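Local coordinates for type IV pilus biogenesis protein PilB (Streptococcus sanguinis, PDB 7B7P) that serves as a minor pilin of type IV pili and has a direct role in adhesion, probably through a von Willebrand factor A-like module that binds magnesium, at residues M192-I203 with I241-P252. Sequence-based numbering, arbitrary orientation.
Sequences MDILRKKSVIMI and IATITKRENLNP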
loop_
_atom_site.group_PDB
_atom_site.type_symbol
_atom_site.label_atom_id
_atom_site.label_comp_id
_atom_site.label_asym_id
_atom_site.label_seq_id
_atom_site.Cartn_x
_atom_site.Cartn_y
_atom_site.Cartn_z
ATOM N N MET A 192 8.200 -23.391 1.006
ATOM C CA MET A 192 9.390 -22.550 0.927
ATOM C C MET A 192 9.932 -22.463 -0.501
ATOM O O MET A 192 10.329 -21.378 -0.946
ATOM C CB MET A 192 10.475 -23.054 1.879
ATOM C CG MET A 192 11.543 -21.992 2.085
ATOM S SD MET A 192 10.814 -20.443 2.734
ATOM C CE MET A 192 10.613 -20.971 4.446
ATOM N N ASP A 193 9.959 -23.587 -1.235
ATOM C CA ASP A 193 10.393 -23.536 -2.633
ATOM C C ASP A 193 9.569 -22.516 -3.400
ATOM O O ASP A 193 10.113 -21.644 -4.084
ATOM C CB ASP A 193 10.280 -24.915 -3.301
ATOM C CG ASP A 193 11.268 -25.922 -2.738
ATOM O OD1 ASP A 193 12.373 -25.500 -2.335
ATOM O OD2 ASP A 193 10.939 -27.135 -2.705
ATOM N N ILE A 194 8.243 -22.575 -3.246
ATOM C CA ILE A 194 7.396 -21.657 -3.997
ATOM C C ILE A 194 7.609 -20.224 -3.521
ATOM O O ILE A 194 7.649 -19.283 -4.329
ATOM C CB ILE A 194 5.924 -22.101 -3.898
ATOM C CG1 ILE A 194 5.771 -23.525 -4.424
ATOM C CG2 ILE A 194 5.016 -21.148 -4.664
ATOM C CD1 ILE A 194 4.389 -24.067 -4.309
ATOM N N LEU A 195 7.789 -20.040 -2.206
ATOM C CA LEU A 195 7.989 -18.702 -1.666
ATOM C C LEU A 195 9.281 -18.080 -2.184
ATOM O O LEU A 195 9.308 -16.899 -2.548
ATOM C CB LEU A 195 7.988 -18.744 -0.137
ATOM C CG LEU A 195 8.182 -17.366 0.510
ATOM C CD1 LEU A 195 7.232 -16.300 -0.086
ATOM C CD2 LEU A 195 8.017 -17.475 2.032
ATOM N N ARG A 196 10.368 -18.853 -2.205
ATOM C CA ARG A 196 11.615 -18.350 -2.784
ATOM C C ARG A 196 11.398 -17.813 -4.199
ATOM O O ARG A 196 11.709 -16.650 -4.491
ATOM C CB ARG A 196 12.664 -19.448 -2.799
ATOM C CG ARG A 196 13.182 -19.835 -1.459
ATOM C CD ARG A 196 14.283 -20.802 -1.697
ATOM N NE ARG A 196 14.511 -21.752 -0.617
ATOM C CZ ARG A 196 15.402 -21.557 0.347
ATOM N NH1 ARG A 196 16.098 -20.429 0.366
ATOM N NH2 ARG A 196 15.593 -22.480 1.287
ATOM N N LYS A 197 10.842 -18.644 -5.088
ATOM C CA LYS A 197 10.640 -18.217 -6.471
ATOM C C LYS A 197 9.738 -16.987 -6.548
ATOM O O LYS A 197 10.066 -16.002 -7.223
ATOM C CB LYS A 197 10.053 -19.364 -7.305
ATOM C CG LYS A 197 10.891 -20.654 -7.349
ATOM C CD LYS A 197 10.197 -21.708 -8.231
ATOM C CE LYS A 197 11.084 -22.921 -8.496
ATOM N NZ LYS A 197 11.530 -23.616 -7.234
ATOM N N LYS A 198 8.591 -17.019 -5.861
ATOM C CA LYS A 198 7.604 -15.956 -6.051
ATOM C C LYS A 198 8.037 -14.632 -5.432
ATOM O O LYS A 198 7.566 -13.568 -5.863
ATOM C CB LYS A 198 6.245 -16.375 -5.479
ATOM C CG LYS A 198 5.557 -17.494 -6.242
ATOM C CD LYS A 198 5.503 -17.197 -7.741
ATOM C CE LYS A 198 4.683 -18.242 -8.489
ATOM N NZ LYS A 198 4.881 -18.118 -9.972
ATOM N N SER A 199 8.915 -14.655 -4.433
ATOM C CA SER A 199 9.378 -13.385 -3.890
ATOM C C SER A 199 10.552 -12.810 -4.683
ATOM O O SER A 199 10.700 -11.582 -4.741
ATOM C CB SER A 199 9.719 -13.531 -2.397
ATOM O OG SER A 199 10.792 -14.423 -2.169
ATOM N N VAL A 200 11.353 -13.660 -5.332
ATOM C CA VAL A 200 12.296 -13.172 -6.344
ATOM C C VAL A 200 11.555 -12.364 -7.409
ATOM O O VAL A 200 11.952 -11.242 -7.751
ATOM C CB VAL A 200 13.081 -14.343 -6.962
ATOM C CG1 VAL A 200 13.945 -13.855 -8.134
ATOM C CG2 VAL A 200 13.959 -15.008 -5.918
ATOM N N ILE A 201 10.445 -12.910 -7.925
ATOM C CA ILE A 201 9.606 -12.174 -8.875
ATOM C C ILE A 201 9.137 -10.853 -8.272
ATOM O O ILE A 201 9.161 -9.803 -8.931
ATOM C CB ILE A 201 8.416 -13.045 -9.322
ATOM C CG1 ILE A 201 8.907 -14.271 -10.099
ATOM C CG2 ILE A 201 7.419 -12.241 -10.154
ATOM C CD1 ILE A 201 7.798 -15.031 -10.785
ATOM N N MET A 202 8.704 -10.882 -7.004
ATOM C CA MET A 202 8.158 -9.680 -6.373
ATOM C C MET A 202 9.218 -8.587 -6.252
ATOM O O MET A 202 8.909 -7.395 -6.382
ATOM C CB MET A 202 7.568 -10.042 -4.998
ATOM C CG MET A 202 7.358 -8.893 -4.042
ATOM S SD MET A 202 6.199 -7.654 -4.657
ATOM C CE MET A 202 5.215 -7.333 -3.183
ATOM N N ILE A 203 10.476 -8.980 -6.025
ATOM C CA ILE A 203 11.569 -8.010 -5.932
ATOM C C ILE A 203 11.788 -7.310 -7.277
ATOM O O ILE A 203 11.874 -6.078 -7.351
ATOM C CB ILE A 203 12.857 -8.702 -5.448
ATOM C CG1 ILE A 203 12.782 -9.029 -3.954
ATOM C CG2 ILE A 203 14.078 -7.829 -5.762
ATOM C CD1 ILE A 203 12.480 -7.847 -3.067
ATOM N N ILE A 241 18.393 -11.143 -4.163
ATOM C CA ILE A 241 17.944 -12.371 -4.816
ATOM C C ILE A 241 18.890 -13.512 -4.487
ATOM O O ILE A 241 18.472 -14.672 -4.377
ATOM C CB ILE A 241 17.822 -12.172 -6.335
ATOM C CG1 ILE A 241 16.707 -11.194 -6.667
ATOM C CG2 ILE A 241 17.554 -13.498 -7.030
ATOM C CD1 ILE A 241 16.400 -11.133 -8.153
ATOM N N ALA A 242 20.173 -13.200 -4.304
ATOM C CA ALA A 242 21.121 -14.214 -3.864
ATOM C C ALA A 242 20.739 -14.760 -2.494
ATOM O O ALA A 242 20.791 -15.975 -2.266
ATOM C CB ALA A 242 22.537 -13.633 -3.843
ATOM N N THR A 243 20.348 -13.875 -1.569
ATOM C CA THR A 243 19.935 -14.321 -0.239
ATOM C C THR A 243 18.691 -15.201 -0.304
ATOM O O THR A 243 18.642 -16.276 0.306
ATOM C CB THR A 243 19.666 -13.126 0.672
ATOM O OG1 THR A 243 20.620 -12.087 0.413
ATOM C CG2 THR A 243 19.756 -13.558 2.131
ATOM N N ILE A 244 17.669 -14.754 -1.033
ATOM C CA ILE A 244 16.404 -15.473 -1.035
ATOM C C ILE A 244 16.572 -16.862 -1.615
ATOM O O ILE A 244 15.922 -17.816 -1.160
ATOM C CB ILE A 244 15.347 -14.660 -1.794
ATOM C CG1 ILE A 244 14.985 -13.417 -0.990
ATOM C CG2 ILE A 244 14.121 -15.522 -2.128
ATOM C CD1 ILE A 244 13.910 -12.602 -1.621
ATOM N N THR A 245 17.462 -17.021 -2.599
ATOM C CA THR A 245 17.582 -18.321 -3.245
ATOM C C THR A 245 18.685 -19.200 -2.663
ATOM O O THR A 245 18.645 -20.422 -2.860
ATOM C CB THR A 245 17.775 -18.136 -4.749
ATOM O OG1 THR A 245 18.572 -16.970 -4.986
ATOM C CG2 THR A 245 16.418 -17.944 -5.420
ATOM N N LYS A 246 19.645 -18.628 -1.934
ATOM C CA LYS A 246 20.608 -19.440 -1.188
ATOM C C LYS A 246 19.881 -20.367 -0.218
ATOM O O LYS A 246 19.018 -19.925 0.547
ATOM C CB LYS A 246 21.577 -18.531 -0.427
ATOM C CG LYS A 246 22.798 -19.227 0.165
ATOM C CD LYS A 246 24.008 -18.277 0.277
ATOM C CE LYS A 246 24.749 -18.104 -1.073
ATOM N NZ LYS A 246 25.215 -16.693 -1.306
ATOM N N ARG A 247 20.235 -21.652 -0.234
ATOM C CA ARG A 247 19.410 -22.647 0.446
ATOM C C ARG A 247 19.892 -23.002 1.842
ATOM O O ARG A 247 19.268 -23.843 2.498
ATOM C CB ARG A 247 19.285 -23.913 -0.407
ATOM C CG ARG A 247 18.375 -23.668 -1.589
ATOM C CD ARG A 247 17.751 -24.914 -2.177
ATOM N NE ARG A 247 16.388 -24.689 -2.682
ATOM C CZ ARG A 247 15.983 -23.687 -3.477
ATOM N NH1 ARG A 247 16.819 -22.733 -3.917
ATOM N NH2 ARG A 247 14.702 -23.642 -3.843
ATOM N N GLU A 248 20.967 -22.386 2.322
ATOM C CA GLU A 248 21.201 -22.402 3.760
ATOM C C GLU A 248 20.335 -21.375 4.486
ATOM O O GLU A 248 20.206 -21.452 5.712
ATOM C CB GLU A 248 22.688 -22.168 4.067
ATOM C CG GLU A 248 23.359 -21.085 3.228
ATOM C CD GLU A 248 24.301 -21.643 2.160
ATOM O OE1 GLU A 248 23.822 -22.349 1.237
ATOM O OE2 GLU A 248 25.525 -21.370 2.248
ATOM N N ASN A 249 19.733 -20.437 3.754
ATOM C CA ASN A 249 18.793 -19.463 4.289
ATOM C C ASN A 249 17.356 -19.966 4.163
ATOM O O ASN A 249 17.053 -20.870 3.377
ATOM C CB ASN A 249 18.935 -18.130 3.561
ATOM C CG ASN A 249 20.293 -17.506 3.758
ATOM O OD1 ASN A 249 20.981 -17.787 4.740
ATOM N ND2 ASN A 249 20.680 -16.635 2.832
ATOM N N LEU A 250 16.465 -19.351 4.950
ATOM C CA LEU A 250 15.036 -19.679 4.947
ATOM C C LEU A 250 14.808 -21.179 5.090
ATOM O O LEU A 250 13.907 -21.754 4.478
ATOM C CB LEU A 250 14.350 -19.169 3.684
ATOM C CG LEU A 250 14.413 -17.684 3.361
ATOM C CD1 LEU A 250 14.085 -17.507 1.880
ATOM C CD2 LEU A 250 13.436 -16.902 4.234
ATOM N N ASN A 251 15.640 -21.827 5.886
ATOM C CA ASN A 251 15.512 -23.259 6.051
ATOM C C ASN A 251 14.378 -23.567 7.025
ATOM O O ASN A 251 14.403 -23.083 8.160
ATOM C CB ASN A 251 16.823 -23.840 6.541
ATOM C CG ASN A 251 16.836 -25.328 6.490
ATOM O OD1 ASN A 251 16.904 -25.991 7.525
ATOM N ND2 ASN A 251 16.742 -25.882 5.281
ATOM N N PRO A 252 13.372 -24.348 6.629
ATOM C CA PRO A 252 12.191 -24.519 7.486
ATOM C C PRO A 252 12.529 -25.294 8.747
ATOM O O PRO A 252 13.154 -26.356 8.683
ATOM C CB PRO A 252 11.209 -25.290 6.595
ATOM C CG PRO A 252 11.638 -24.939 5.184
ATOM C CD PRO A 252 13.140 -24.841 5.261
#
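In the von Willebrand factor A-like module, R196 of helix 191-209 reaches across to the end of helix 238-245 and hydrogen-bonds to the carbonyl of I244 in the helix's last turn and to those of K246 and N249 in the loop that follows. The arginine leaves its helix with CG anti to the carbonyl carbon (chi1 -70°) and runs extended from CG to NE, which carries the guanidinium across to the loop. There R196 NH1 donates to I244 O at 3.0 Å, within the guanidinium plane, while R196 NH1 and R196 NH2 together grip N249 O end-on, NH2 at 3.0 Å. A weak bond from NH1 to K246 O adds a third carbonyl. One face of the group lies against L250 CB and the other against R247 CG. R247 then folds back over R196, the two guanidinium planes 33° apart; R247 NH2 forms a salt bridge with D193 OD1 at 3.3 Å, its hydrogen bond weak, which probably eases the closeness of like charges.

Helix 191-209 packs on strand 162-169 of the central VWFA sheet, and the loop gripped by R196 runs on to P252 near the MIDAS, about 7 Å from the magnesium-binding S173 between side chains. P252 CG packs on M192 CB at 4.0 Å. Farther along, the axes of 192-203 and 241-245 run nearly antiparallel (169°). V200 sets CG1 against I241 CD1 at 3.7 Å and CG2 against I244 CG2, which also touches S199 OG.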